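Local coordinates for Ketoacyl_synth_N domain-containing protein (Photorhabdus luminescens subsp. laumondii, PDB 6SMO) that probably acts as a thiolase-fold ketosynthase-like subunit in polyketide assembly, paired with a PKS_KS domain-containing chain and lining a pocket that holds a polyketide-like chain, at residues 107-112 against 130-135; 66-71 against 186-191; 101-106 against 159-164. All blocks are in the same frame, centred on the assembly; numbering follows the deposited sequence.

How the interactions relate
All three contacts lie within the N-terminal ketoacyl-synthase domain, and they enclose one another along the chain: interaction 2 (66-71 with 186-191) is the outermost, interaction 3 (101-106 with 159-164) comes next, and interaction 1 (107-112 with 130-135) is the innermost. The centres of interactions 1 and 2 are about 9 Å apart, those of 2 and 3 about 12 Å, and those of 1 and 3 about 16 Å. Segments 101-106 and 107-112 form one continuous run leaving strand 96-101, which pairs in parallel with strand 180-187. Probable hydrogen bonds tie this run to the segments of interaction 2: H109 to D67, N102 to S186, C103 to E187. The connected loops thus extend from the sheet to the ligand pocket.

Interaction 1: residues 107-112 against 130-135; sequences WQHIED and ATAWFP. With LKZ (3,5,7,9,11-pentakis(oxidanylidene)dodecanal), chain H.
W107 offers one face of its indole to the edge of W133, a T-shaped (edge-to-face) pair whose five-membered rings have centroids 4.6 Å apart and planes at 72°. The point of the edge is W133 NE1, which sits 3.4 Å from W107 NE1; both nitrogens are donors, so ring packing, not a hydrogen bond, holds them. W133 CG lies opposite its own backbone N (chi1 170°), which carries the indole across to W107. Large aromatic residues suit this ketosynthase-type pocket at the subunit interface: M137 of the PKS_KS chain packs on both tryptophans, while the edge of W133 reaches the polyketide-like ligand, CE3 lying 3.4 Å from LKZ O22. One face of the F134 ring carries LKZ O20, 3.3 Å from F134 CE2. At H109 the imidazole meets the small methyl of A132 obliquely, ND1 to CB 3.6 Å, while NE2 is bonded to R64 O. I110 packs its branched apolar side chain against W133 and A132, with CG2 near the A132 methyl. Its CD1 comes 3.5 Å from W133 CB and also stands over the W107 face that receives W133 NE1, and its backbone N, like that of E111, donates to W107 O.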
# COMPACT_ATOMS: atom_id res chain seq x y z
N TRP C 107 -6.66 9.53 9.47
CA TRP C 107 -7.61 9.35 10.60
C TRP C 107 -8.59 10.53 10.68
O TRP C 107 -9.72 10.31 11.16
CB TRP C 107 -6.86 9.14 11.92
CG TRP C 107 -6.51 7.71 12.18
CD1 TRP C 107 -5.29 7.12 12.04
CD2 TRP C 107 -7.41 6.67 12.59
NE1 TRP C 107 -5.36 5.79 12.36
CE2 TRP C 107 -6.65 5.48 12.69
CE3 TRP C 107 -8.78 6.62 12.88
CZ2 TRP C 107 -7.22 4.27 13.08
CZ3 TRP C 107 -9.34 5.42 13.26
CH2 TRP C 107 -8.57 4.26 13.36
N GLN C 108 -8.17 11.72 10.24
CA GLN C 108 -8.97 12.98 10.33
C GLN C 108 -10.33 12.79 9.65
O GLN C 108 -11.32 13.36 10.17
CB GLN C 108 -8.20 14.15 9.70
CG GLN C 108 -8.96 15.47 9.73
CD GLN C 108 -9.37 15.89 11.12
OE1 GLN C 108 -8.53 16.08 12.00
NE2 GLN C 108 -10.66 16.04 11.33
N HIS C 109 -10.39 12.03 8.55
CA HIS C 109 -11.59 11.88 7.69
C HIS C 109 -12.56 10.83 8.25
O HIS C 109 -13.75 10.90 7.89
CB HIS C 109 -11.18 11.53 6.25
CG HIS C 109 -12.19 11.91 5.22
ND1 HIS C 109 -13.20 11.05 4.82
CD2 HIS C 109 -12.36 13.05 4.52
CE1 HIS C 109 -13.94 11.65 3.91
NE2 HIS C 109 -13.44 12.88 3.71
N ILE C 110 -12.08 9.90 9.09
CA ILE C 110 -12.85 8.67 9.49
C ILE C 110 -13.06 8.59 11.01
O ILE C 110 -13.91 7.78 11.42
CB ILE C 110 -12.17 7.40 8.95
CG1 ILE C 110 -10.89 7.05 9.71
CG2 ILE C 110 -11.91 7.53 7.45
CD1 ILE C 110 -10.44 5.61 9.53
N GLU C 111 -12.33 9.38 11.82
CA GLU C 111 -12.33 9.26 13.31
C GLU C 111 -13.77 9.22 13.84
O GLU C 111 -14.11 8.22 14.51
CB GLU C 111 -11.57 10.42 13.96
CG GLU C 111 -10.21 10.02 14.50
CD GLU C 111 -9.64 10.97 15.54
OE1 GLU C 111 -8.49 11.41 15.37
OE2 GLU C 111 -10.35 11.25 16.53
N ASP C 112 -14.57 10.25 13.55
CA ASP C 112 -15.96 10.42 14.05
C ASP C 112 -16.82 9.24 13.58
O ASP C 112 -17.72 8.83 14.34
CB ASP C 112 -16.55 11.76 13.60
CG ASP C 112 -15.88 12.98 14.21
OD1 ASP C 112 -14.93 12.80 14.99
OD2 ASP C 112 -16.31 14.11 13.89
N ALA C 130 -13.43 3.59 3.34
CA ALA C 130 -12.68 2.56 2.60
C ALA C 130 -11.55 3.14 1.74
O ALA C 130 -10.61 2.42 1.47
CB ALA C 130 -13.62 1.71 1.79
N THR C 131 -11.70 4.35 1.24
CA THR C 131 -10.63 4.91 0.39
C THR C 131 -9.89 6.06 1.06
O THR C 131 -8.78 6.29 0.69
CB THR C 131 -11.20 5.35 -0.96
OG1 THR C 131 -12.41 6.03 -0.67
CG2 THR C 131 -11.51 4.17 -1.85
N ALA C 132 -10.52 6.77 1.98
CA ALA C 132 -9.87 7.94 2.61
C ALA C 132 -8.72 7.60 3.55
O ALA C 132 -7.75 8.33 3.57
CB ALA C 132 -10.92 8.79 3.28
N TRP C 133 -8.89 6.60 4.40
CA TRP C 133 -7.88 6.28 5.44
C TRP C 133 -6.59 5.62 4.94
O TRP C 133 -5.54 6.06 5.34
CB TRP C 133 -8.52 5.50 6.58
CG TRP C 133 -7.52 4.94 7.54
CD1 TRP C 133 -7.00 5.56 8.63
CD2 TRP C 133 -6.89 3.65 7.47
NE1 TRP C 133 -6.10 4.75 9.24
CE2 TRP C 133 -6.01 3.57 8.56
CE3 TRP C 133 -6.99 2.57 6.61
CZ2 TRP C 133 -5.23 2.45 8.80
CZ3 TRP C 133 -6.21 1.46 6.85
CH2 TRP C 133 -5.35 1.40 7.93
N PHE C 134 -6.67 4.67 4.02
CA PHE C 134 -5.46 3.88 3.69
C PHE C 134 -4.34 4.73 3.09
O PHE C 134 -4.61 5.64 2.34
CB PHE C 134 -5.79 2.56 2.99
CG PHE C 134 -6.12 2.64 1.53
CD1 PHE C 134 -7.07 3.52 1.06
CD2 PHE C 134 -5.50 1.81 0.62
CE1 PHE C 134 -7.37 3.57 -0.29
CE2 PHE C 134 -5.80 1.87 -0.72
CZ PHE C 134 -6.74 2.75 -1.17
N PRO C 135 -3.07 4.39 3.36
CA PRO C 135 -1.93 5.14 2.87
C PRO C 135 -1.80 5.19 1.35
O PRO C 135 -1.36 6.18 0.84
CB PRO C 135 -0.75 4.36 3.46
CG PRO C 135 -1.30 3.68 4.65
CD PRO C 135 -2.68 3.28 4.20
C4 LKZ H . -10.84 0.08 5.33
C5 LKZ H . -9.60 0.56 4.61
C6 LKZ H . -8.55 -0.49 4.23
C7 LKZ H . -8.55 -0.65 2.73
C8 LKZ H . -7.52 -1.58 2.07
C10 LKZ H . -9.20 -4.07 -2.21
C22 LKZ H . -10.65 0.34 6.81
C11 LKZ H . -8.84 -5.34 -1.47
O19 LKZ H . -9.69 -6.13 -1.10
C3 LKZ H . -8.40 -3.00 -1.49
O23 LKZ H . -7.65 -2.27 -2.11
C2 LKZ H . -8.47 -2.99 0.04
C9 LKZ H . -7.90 -1.67 0.58
O20 LKZ H . -7.82 -0.69 -0.12
O21 LKZ H . -9.39 -0.08 2.06
O22 LKZ H . -9.46 1.75 4.38
O24 LKZ H . -11.09 1.34 7.36
C23 LKZ H . -9.88 -0.72 7.57

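Interaction 2: residues 66-71 against 186-191; sequences IDEFSV and SEHLSS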
# COMPACT_ATOMS: atom_id res chain seq x y z
N ILE C 66 -11.64 12.91 0.44
CA ILE C 66 -10.20 12.57 0.71
C ILE C 66 -9.76 13.19 2.04
O ILE C 66 -10.29 14.25 2.41
CB ILE C 66 -9.29 13.00 -0.45
CG1 ILE C 66 -9.24 14.52 -0.63
CG2 ILE C 66 -9.70 12.29 -1.74
CD1 ILE C 66 -8.27 15.00 -1.68
N ASP C 67 -8.81 12.53 2.72
CA ASP C 67 -8.19 13.00 3.99
C ASP C 67 -7.14 14.07 3.67
O ASP C 67 -6.75 14.18 2.49
CB ASP C 67 -7.57 11.82 4.75
CG ASP C 67 -7.15 12.17 6.18
OD1 ASP C 67 -8.01 12.07 7.07
OD2 ASP C 67 -5.98 12.55 6.37
N GLU C 68 -6.71 14.83 4.68
CA GLU C 68 -5.79 15.99 4.55
C GLU C 68 -4.39 15.54 4.07
O GLU C 68 -3.71 16.37 3.45
CB GLU C 68 -5.69 16.75 5.87
CG GLU C 68 -6.95 17.53 6.21
CD GLU C 68 -7.32 18.62 5.22
OE1 GLU C 68 -6.41 19.38 4.82
OE2 GLU C 68 -8.51 18.71 4.86
N PHE C 69 -3.98 14.30 4.36
CA PHE C 69 -2.65 13.76 3.96
C PHE C 69 -2.60 13.62 2.44
O PHE C 69 -1.52 13.85 1.85
CB PHE C 69 -2.33 12.46 4.70
CG PHE C 69 -2.72 11.19 3.99
CD1 PHE C 69 -3.99 10.65 4.15
CD2 PHE C 69 -1.82 10.51 3.18
CE1 PHE C 69 -4.35 9.48 3.50
CE2 PHE C 69 -2.18 9.34 2.53
CZ PHE C 69 -3.45 8.82 2.70
N SER C 70 -3.72 13.26 1.81
CA SER C 70 -3.89 13.19 0.33
C SER C 70 -3.94 14.61 -0.25
O SER C 70 -3.40 14.80 -1.36
CB SER C 70 -5.11 12.39 -0.05
OG SER C 70 -4.91 11.01 0.20
N VAL C 71 -4.55 15.56 0.47
CA VAL C 71 -4.63 17.00 0.08
C VAL C 71 -3.21 17.57 0.03
O VAL C 71 -2.88 18.21 -0.98
CB VAL C 71 -5.54 17.80 1.04
CG1 VAL C 71 -5.43 19.30 0.82
CG2 VAL C 71 -7.00 17.36 0.93
N SER C 186 3.95 12.20 2.46
CA SER C 186 2.96 13.13 3.08
C SER C 186 2.47 12.55 4.40
O SER C 186 2.37 11.31 4.51
CB SER C 186 1.82 13.40 2.14
OG SER C 186 0.91 14.33 2.71
N GLU C 187 2.12 13.43 5.34
CA GLU C 187 1.61 13.03 6.68
C GLU C 187 0.67 14.10 7.23
O GLU C 187 0.94 15.29 7.04
CB GLU C 187 2.76 12.90 7.67
CG GLU C 187 3.67 11.71 7.47
CD GLU C 187 3.09 10.35 7.78
OE1 GLU C 187 3.74 9.36 7.47
OE2 GLU C 187 1.99 10.29 8.34
N HIS C 188 -0.40 13.66 7.89
CA HIS C 188 -1.35 14.50 8.67
C HIS C 188 -1.43 13.95 10.10
O HIS C 188 -1.93 12.82 10.26
CB HIS C 188 -2.72 14.54 7.99
CG HIS C 188 -3.72 15.38 8.71
ND1 HIS C 188 -3.76 16.75 8.59
CD2 HIS C 188 -4.72 15.04 9.56
CE1 HIS C 188 -4.74 17.23 9.33
NE2 HIS C 188 -5.34 16.20 9.94
N LEU C 189 -0.95 14.72 11.08
CA LEU C 189 -0.79 14.28 12.49
C LEU C 189 -1.70 15.09 13.43
O LEU C 189 -1.58 14.91 14.66
CB LEU C 189 0.68 14.45 12.90
CG LEU C 189 1.72 13.84 11.96
CD1 LEU C 189 3.13 14.22 12.39
CD2 LEU C 189 1.57 12.33 11.89
N SER C 190 -2.58 15.93 12.88
CA SER C 190 -3.40 16.91 13.65
C SER C 190 -4.74 16.30 14.10
O SER C 190 -5.46 16.98 14.85
CB SER C 190 -3.63 18.17 12.85
OG SER C 190 -2.40 18.87 12.66
N SER C 191 -5.06 15.07 13.66
CA SER C 191 -6.30 14.35 14.03
C SER C 191 -6.22 13.90 15.49
O SER C 191 -5.19 13.35 15.90
CB SER C 191 -6.58 13.20 13.10
OG SER C 191 -5.58 12.20 13.21
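The imidazole of H188 is sandwiched: E68 CB sits over one face, and S190 N, from the same turn as the histidine, lies over the opposite face near the rim. The E68 approach is a CH-pi contact, its CB 3.6 Å from the centroid of the H188 ring and 24° off the normal. A flat ring at H188 gives this methylene a surface to rest on, and a glutamate suits the other side because its aliphatic part can cover the ring while the chain, bent at chi2, takes the carboxylate off to a salt bridge with R63. The phenyl ring of F69 has S70 OG over one face and D67 OD2 at its edge, in plane; an apolar ring fits this buried place, and beyond the contact it packs on A137 of helix 137-146. These residues join the first turn of helix 68-84 to the end of strand 180-187, a strand of the mixed sheet in this thiolase-type fold. D67 is the N-cap of that helix, as a short acidic side chain can be: its OD2 accepts a weak but nearly straight capping bond from F69 N (3.3 Å), while OD1 takes H109 N. One hydrogen bond crosses the contact, from S186 OG to F69 O, 2.6 Å long. The small hydroxyl of serine can reach this carbonyl, meeting a lone pair in the carbonyl plane at a C=O...O angle of 133°, and OG is placed for it by lying anti to the backbone N of S186 (chi1 -178°). At H188 the CB packs against F69 CB, 3.9 Å away.

Interaction 3: residues 101-106 against 159-164; sequences GNCFGG and DVAGMQ
G101 and G162 are in backbone contact, with CA atoms 4.0 Å apart and G101 CA 3.8 Å from G162 N. Glycine suits position 101 because a side chain there would run into the main chain of A161 and G162; without one, the end of strand 96-101 can lie directly against the first turn of helix 161-175. G162 adds no side chain to the contact.

Beside this backbone contact is a small apolar one. A161 CB lies 3.9 Å from C103 SG, and the same methyl also packs against G101 CA, so the short side chain of alanine fits between the glycine and the cysteine. C103 suits the place by being small and apolar: its SG, anti to its own carbonyl carbon, touches the A161 methyl and, in another direction, D159 N, 3.9 Å away.

No hydrogen bond crosses between the two segments; the polar groups are taken up within them or by neighbours. N102 OD1 accepts a weak, bent bond from G105 N (3.1 Å) within the loop, while ND2 donates to S186 O. G105 has a positive phi (77°), a conformation that favours glycine. C103 N is bound by E187 OE1. Further along the helix, Q164 NE2 bonds both D249 and V184 O of the PKS_KS chain, so the helix also takes part in the subunit interface.

D159 likewise has a positive phi (80°), and V160 follows as the N-cap of the helix. Coming after the short strand 154-155 and just before helix 161-175, this positive-phi residue resembles the nucleophile elbow of thiolase-fold condensing enzymes, where active ketosynthases carry their cysteine; here the corresponding position is probably that of D159, consistent with a chain-length-factor-like subunit.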
# COMPACT_ATOMS: atom_id res chain seq x y z
N GLY C 101 5.24 7.65 0.31
CA GLY C 101 5.58 7.21 1.68
C GLY C 101 4.61 7.79 2.68
O GLY C 101 4.52 9.03 2.76
N ASN C 102 3.88 6.94 3.41
CA ASN C 102 2.86 7.36 4.41
C ASN C 102 2.69 6.25 5.46
O ASN C 102 2.46 5.10 5.05
CB ASN C 102 1.53 7.71 3.76
CG ASN C 102 0.49 8.15 4.76
OD1 ASN C 102 -0.51 7.47 4.97
ND2 ASN C 102 0.72 9.29 5.40
N CYS C 103 2.78 6.61 6.74
CA CYS C 103 2.83 5.67 7.90
C CYS C 103 1.48 5.66 8.65
O CYS C 103 0.97 4.55 8.89
CB CYS C 103 3.95 6.05 8.85
SG CYS C 103 5.59 6.07 8.07
N PHE C 104 0.94 6.83 8.99
CA PHE C 104 -0.19 6.99 9.94
C PHE C 104 -1.55 6.97 9.22
O PHE C 104 -2.58 6.85 9.92
CB PHE C 104 -0.03 8.27 10.76
CG PHE C 104 0.91 8.14 11.93
CD1 PHE C 104 0.50 7.56 13.11
CD2 PHE C 104 2.22 8.59 11.84
CE1 PHE C 104 1.37 7.43 14.19
CE2 PHE C 104 3.09 8.47 12.91
CZ PHE C 104 2.66 7.88 14.08
N GLY C 105 -1.56 7.09 7.89
CA GLY C 105 -2.80 7.05 7.08
C GLY C 105 -3.57 8.36 7.16
O GLY C 105 -2.91 9.42 7.21
N GLY C 106 -4.90 8.28 7.17
CA GLY C 106 -5.80 9.45 7.19
C GLY C 106 -6.94 9.29 8.19
O GLY C 106 -8.06 8.97 7.76
N ASP C 159 9.04 5.50 9.72
CA ASP C 159 10.10 6.54 9.67
C ASP C 159 10.70 6.64 8.26
O ASP C 159 10.78 7.77 7.74
CB ASP C 159 11.16 6.31 10.75
CG ASP C 159 10.58 6.29 12.16
OD1 ASP C 159 9.88 7.25 12.52
OD2 ASP C 159 10.83 5.30 12.88
N VAL C 160 11.10 5.51 7.65
CA VAL C 160 11.89 5.47 6.38
C VAL C 160 11.00 5.08 5.19
O VAL C 160 11.54 4.55 4.21
CB VAL C 160 13.10 4.51 6.51
CG1 VAL C 160 14.09 5.00 7.56
CG2 VAL C 160 12.69 3.07 6.78
N ALA C 161 9.69 5.37 5.25
CA ALA C 161 8.71 5.06 4.18
C ALA C 161 9.04 5.88 2.93
O ALA C 161 9.19 5.28 1.85
CB ALA C 161 7.31 5.33 4.66
N GLY C 162 9.13 7.21 3.08
CA GLY C 162 9.41 8.16 1.98
C GLY C 162 10.83 8.02 1.46
O GLY C 162 11.03 8.29 0.25
N MET C 163 11.77 7.64 2.32
CA MET C 163 13.21 7.45 1.97
C MET C 163 13.34 6.27 1.00
O MET C 163 14.17 6.36 0.07
CB MET C 163 14.05 7.19 3.22
CG MET C 163 15.50 7.62 3.08
SD MET C 163 15.69 9.42 3.19
CE MET C 163 17.47 9.57 2.99
N GLN C 164 12.55 5.21 1.20
CA GLN C 164 12.49 4.02 0.31
C GLN C 164 11.75 4.39 -0.98
O GLN C 164 12.18 3.91 -2.05
CB GLN C 164 11.80 2.85 1.03
CG GLN C 164 12.67 2.20 2.10
CD GLN C 164 11.99 1.06 2.81
OE1 GLN C 164 10.76 0.96 2.84
NE2 GLN C 164 12.78 0.18 3.39